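Long-range contact in rhamnosidase B (Bacillus sp., PDB 2OKX), which probably hydrolyses terminal alpha-L-rhamnose residues from glycosides with inversion, as a family 78 alpha-L-rhamnosidase: residues A[22-30]-A[163-173]. Numbering follows the deposited sequence.
Sequences EWRCFRGSF and WALPAFDDGGW
Arg27 reaches from strand 22-30 into the loop 163-173 and binds it at three points. It forms a salt bridge with Asp170, Arg27 NE to Asp170 OD2 3.0 Å. OD2 lies in the guanidinium plane, but NE meets the carboxylate from above, and the two planes are 82° apart. Arg27 NH1 donates to two backbone carbonyls, at 2.8 Å to Trp163 O and 2.9 Å to Leu165 O. Leu165 O also accepts from Phe168 N across the type I turn 165-168, and the two donors come from opposite faces of its plane. A bend at chi3 (58°) turns the guanidinium toward these carbonyls. Phe168 CB lies over one guanidinium face.

Two tryptophans make the aromatic contacts. Cys25 SG makes a sulfur-aromatic contact almost centrally over the six-membered ring of Trp163, 3.6 Å from its centroid. Ala164 CB covers the opposite face. Arg27 CD makes a CH-pi contact with the face of Trp173, and Cys25 CB touches Trp173 CH2 at 3.7 Å.

Strand 130-133 pairs with strand 22-31, and Arg130 NH1 hydrogen-bonds to Trp173 O. The loop leading into strand 174-181 thus packs on an antiparallel sheet, held by one strand arginine, consistent with the beta-sandwich of a galactose-binding-like N-terminal domain.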
loop_
_atom_site.group_PDB
_atom_site.type_symbol
_atom_site.label_atom_id
_atom_site.label_comp_id
_atom_site.label_asym_id
_atom_site.label_seq_id
_atom_site.Cartn_x
_atom_site.Cartn_y
_atom_site.Cartn_z
ATOM N N GLU A 22 -16.261 12.639 -2.355
ATOM C CA GLU A 22 -17.654 12.724 -1.939
ATOM C C GLU A 22 -18.247 11.364 -1.607
ATOM O O GLU A 22 -18.149 10.425 -2.393
ATOM C CB GLU A 22 -18.505 13.383 -3.036
ATOM C CG GLU A 22 -19.991 13.473 -2.692
ATOM C CD GLU A 22 -20.810 14.170 -3.766
ATOM O OE1 GLU A 22 -21.505 13.479 -4.550
ATOM O OE2 GLU A 22 -20.748 15.416 -3.829
ATOM N N TRP A 23 -18.863 11.268 -0.434
ATOM C CA TRP A 23 -19.506 10.032 -0.008
ATOM C C TRP A 23 -21.009 10.237 -0.193
ATOM O O TRP A 23 -21.596 11.151 0.383
ATOM C CB TRP A 23 -19.158 9.736 1.455
ATOM C CG TRP A 23 -17.697 9.405 1.656
ATOM C CD1 TRP A 23 -16.705 9.459 0.713
ATOM C CD2 TRP A 23 -17.073 8.964 2.869
ATOM N NE1 TRP A 23 -15.504 9.078 1.265
ATOM C CE2 TRP A 23 -15.701 8.770 2.585
ATOM C CE3 TRP A 23 -17.538 8.714 4.168
ATOM C CZ2 TRP A 23 -14.788 8.335 3.556
ATOM C CZ3 TRP A 23 -16.628 8.282 5.133
ATOM C CH2 TRP A 23 -15.270 8.096 4.819
ATOM N N ARG A 24 -21.623 9.392 -1.013
ATOM C CA ARG A 24 -23.046 9.511 -1.305
ATOM C C ARG A 24 -23.859 8.269 -0.952
ATOM O O ARG A 24 -23.445 7.143 -1.225
ATOM C CB ARG A 24 -23.216 9.852 -2.789
ATOM C CG ARG A 24 -24.648 9.893 -3.296
ATOM C CD ARG A 24 -24.682 10.442 -4.720
ATOM N NE ARG A 24 -24.371 11.868 -4.753
ATOM C CZ ARG A 24 -25.216 12.829 -4.387
ATOM N NH1 ARG A 24 -26.436 12.522 -3.963
ATOM N NH2 ARG A 24 -24.840 14.100 -4.439
ATOM N N CYS A 25 -25.026 8.496 -0.353
ATOM C CA CYS A 25 -25.929 7.424 0.058
ATOM C C CYS A 25 -27.004 7.136 -0.982
ATOM O O CYS A 25 -27.484 8.042 -1.664
ATOM C CB CYS A 25 -26.629 7.794 1.368
ATOM S SG CYS A 25 -25.540 8.243 2.732
ATOM N N PHE A 26 -27.382 5.865 -1.089
ATOM C CA PHE A 26 -28.428 5.439 -2.010
ATOM C C PHE A 26 -29.368 4.486 -1.280
ATOM O O PHE A 26 -28.930 3.675 -0.463
ATOM C CB PHE A 26 -27.841 4.731 -3.235
ATOM C CG PHE A 26 -27.028 5.626 -4.128
ATOM C CD1 PHE A 26 -25.675 5.841 -3.881
ATOM C CD2 PHE A 26 -27.623 6.266 -5.212
ATOM C CE1 PHE A 26 -24.925 6.679 -4.700
ATOM C CE2 PHE A 26 -26.884 7.107 -6.039
ATOM C CZ PHE A 26 -25.532 7.314 -5.783
ATOM N N ARG A 27 -30.662 4.599 -1.569
ATOM C CA ARG A 27 -31.670 3.743 -0.957
ATOM C C ARG A 27 -32.649 3.242 -2.008
ATOM O O ARG A 27 -33.115 4.002 -2.859
ATOM C CB ARG A 27 -32.441 4.493 0.135
ATOM C CG ARG A 27 -31.678 4.677 1.445
ATOM C CD ARG A 27 -32.473 5.527 2.423
ATOM N NE ARG A 27 -33.779 4.943 2.719
ATOM C CZ ARG A 27 -33.988 3.979 3.610
ATOM N NH1 ARG A 27 -32.976 3.482 4.309
ATOM N NH2 ARG A 27 -35.214 3.504 3.795
ATOM N N GLY A 28 -32.948 1.951 -1.943
ATOM C CA GLY A 28 -33.876 1.347 -2.875
ATOM C C GLY A 28 -34.677 0.293 -2.140
ATOM O O GLY A 28 -34.127 -0.457 -1.334
ATOM N N SER A 29 -35.977 0.239 -2.399
ATOM C CA SER A 29 -36.830 -0.738 -1.745
ATOM C C SER A 29 -37.590 -1.558 -2.767
ATOM O O SER A 29 -37.713 -1.169 -3.929
ATOM C CB SER A 29 -37.820 -0.043 -0.809
ATOM O OG SER A 29 -37.146 0.623 0.245
ATOM N N PHE A 30 -38.092 -2.703 -2.327
ATOM C CA PHE A 30 -38.856 -3.588 -3.188
ATOM C C PHE A 30 -39.585 -4.612 -2.330
ATOM O O PHE A 30 -39.189 -4.883 -1.196
ATOM C CB PHE A 30 -37.939 -4.315 -4.177
ATOM C CG PHE A 30 -37.002 -5.297 -3.529
ATOM C CD1 PHE A 30 -35.874 -4.859 -2.844
ATOM C CD2 PHE A 30 -37.254 -6.664 -3.600
ATOM C CE1 PHE A 30 -35.010 -5.766 -2.237
ATOM C CE2 PHE A 30 -36.395 -7.581 -2.996
ATOM C CZ PHE A 30 -35.271 -7.129 -2.313
ATOM N N TRP A 163 -29.800 6.259 8.285
ATOM C CA TRP A 163 -30.083 6.359 6.854
ATOM C C TRP A 163 -30.126 5.029 6.101
ATOM O O TRP A 163 -30.711 4.943 5.019
ATOM C CB TRP A 163 -29.064 7.278 6.169
ATOM C CG TRP A 163 -27.679 6.690 6.058
ATOM C CD1 TRP A 163 -26.657 6.818 6.953
ATOM C CD2 TRP A 163 -27.183 5.866 4.996
ATOM N NE1 TRP A 163 -25.553 6.125 6.515
ATOM C CE2 TRP A 163 -25.849 5.531 5.316
ATOM C CE3 TRP A 163 -27.735 5.379 3.805
ATOM C CZ2 TRP A 163 -25.057 4.727 4.487
ATOM C CZ3 TRP A 163 -26.948 4.579 2.977
ATOM C CH2 TRP A 163 -25.622 4.262 3.326
ATOM N N ALA A 164 -29.508 3.992 6.662
ATOM C CA ALA A 164 -29.477 2.692 6.002
ATOM C C ALA A 164 -30.523 1.707 6.508
ATOM O O ALA A 164 -30.659 0.611 5.962
ATOM C CB ALA A 164 -28.086 2.078 6.134
ATOM N N LEU A 165 -31.269 2.092 7.539
ATOM C CA LEU A 165 -32.281 1.205 8.102
ATOM C C LEU A 165 -33.575 1.173 7.294
ATOM O O LEU A 165 -33.966 2.164 6.681
ATOM C CB LEU A 165 -32.580 1.600 9.551
ATOM C CG LEU A 165 -31.381 1.555 10.503
ATOM C CD1 LEU A 165 -31.838 1.887 11.914
ATOM C CD2 LEU A 165 -30.737 0.174 10.464
ATOM N N PRO A 166 -34.254 0.016 7.278
ATOM C CA PRO A 166 -35.512 -0.188 6.553
ATOM C C PRO A 166 -36.608 0.821 6.896
ATOM O O PRO A 166 -37.353 1.262 6.019
ATOM C CB PRO A 166 -35.902 -1.611 6.943
ATOM C CG PRO A 166 -34.572 -2.283 7.101
ATOM C CD PRO A 166 -33.790 -1.249 7.878
ATOM N N ALA A 167 -36.701 1.187 8.169
ATOM C CA ALA A 167 -37.727 2.122 8.620
ATOM C C ALA A 167 -37.354 3.595 8.467
ATOM O O ALA A 167 -38.127 4.478 8.843
ATOM C CB ALA A 167 -38.079 1.830 10.072
ATOM N N PHE A 168 -36.175 3.868 7.921
ATOM C CA PHE A 168 -35.742 5.249 7.745
ATOM C C PHE A 168 -36.636 5.987 6.754
ATOM O O PHE A 168 -37.013 5.445 5.718
ATOM C CB PHE A 168 -34.287 5.299 7.269
ATOM C CG PHE A 168 -33.752 6.694 7.103
ATOM C CD1 PHE A 168 -33.711 7.295 5.848
ATOM C CD2 PHE A 168 -33.317 7.419 8.206
ATOM C CE1 PHE A 168 -33.242 8.599 5.695
ATOM C CE2 PHE A 168 -32.848 8.726 8.065
ATOM C CZ PHE A 168 -32.811 9.316 6.806
ATOM N N ASP A 169 -36.973 7.228 7.083
ATOM C CA ASP A 169 -37.817 8.042 6.218
ATOM C C ASP A 169 -36.981 8.894 5.266
ATOM O O ASP A 169 -36.405 9.906 5.660
ATOM C CB ASP A 169 -38.729 8.934 7.069
ATOM C CG ASP A 169 -39.426 10.004 6.252
ATOM O OD1 ASP A 169 -39.837 9.712 5.109
ATOM O OD2 ASP A 169 -39.570 11.136 6.761
ATOM N N ASP A 170 -36.922 8.473 4.008
ATOM C CA ASP A 170 -36.154 9.184 2.995
ATOM C C ASP A 170 -37.071 9.943 2.041
ATOM O O ASP A 170 -36.697 10.236 0.907
ATOM C CB ASP A 170 -35.296 8.195 2.201
ATOM C CG ASP A 170 -36.127 7.154 1.476
ATOM O OD1 ASP A 170 -37.370 7.179 1.611
ATOM O OD2 ASP A 170 -35.540 6.307 0.771
ATOM N N GLY A 171 -38.273 10.262 2.512
ATOM C CA GLY A 171 -39.224 10.982 1.686
ATOM C C GLY A 171 -38.683 12.296 1.152
ATOM O O GLY A 171 -39.030 12.709 0.045
ATOM N N GLY A 172 -37.830 12.950 1.936
ATOM C CA GLY A 172 -37.264 14.221 1.519
ATOM C C GLY A 172 -36.011 14.105 0.669
ATOM O O GLY A 172 -35.405 15.114 0.309
ATOM N N TRP A 173 -35.622 12.877 0.344
ATOM C CA TRP A 173 -34.433 12.642 -0.467
ATOM C C TRP A 173 -34.717 12.808 -1.948
ATOM O O TRP A 173 -35.779 12.420 -2.434
ATOM C CB TRP A 173 -33.899 11.228 -0.224
ATOM C CG TRP A 173 -33.141 11.067 1.058
ATOM C CD1 TRP A 173 -33.320 11.765 2.218
ATOM C CD2 TRP A 173 -32.109 10.111 1.319
ATOM N NE1 TRP A 173 -32.462 11.302 3.187
ATOM C CE2 TRP A 173 -31.707 10.286 2.662
ATOM C CE3 TRP A 173 -31.484 9.121 0.547
ATOM C CZ2 TRP A 173 -30.705 9.506 3.252
ATOM C CZ3 TRP A 173 -30.487 8.345 1.136
ATOM C CH2 TRP A 173 -30.110 8.545 2.476
HETATM O O HOH W 1 -35.892 4.687 -1.102
#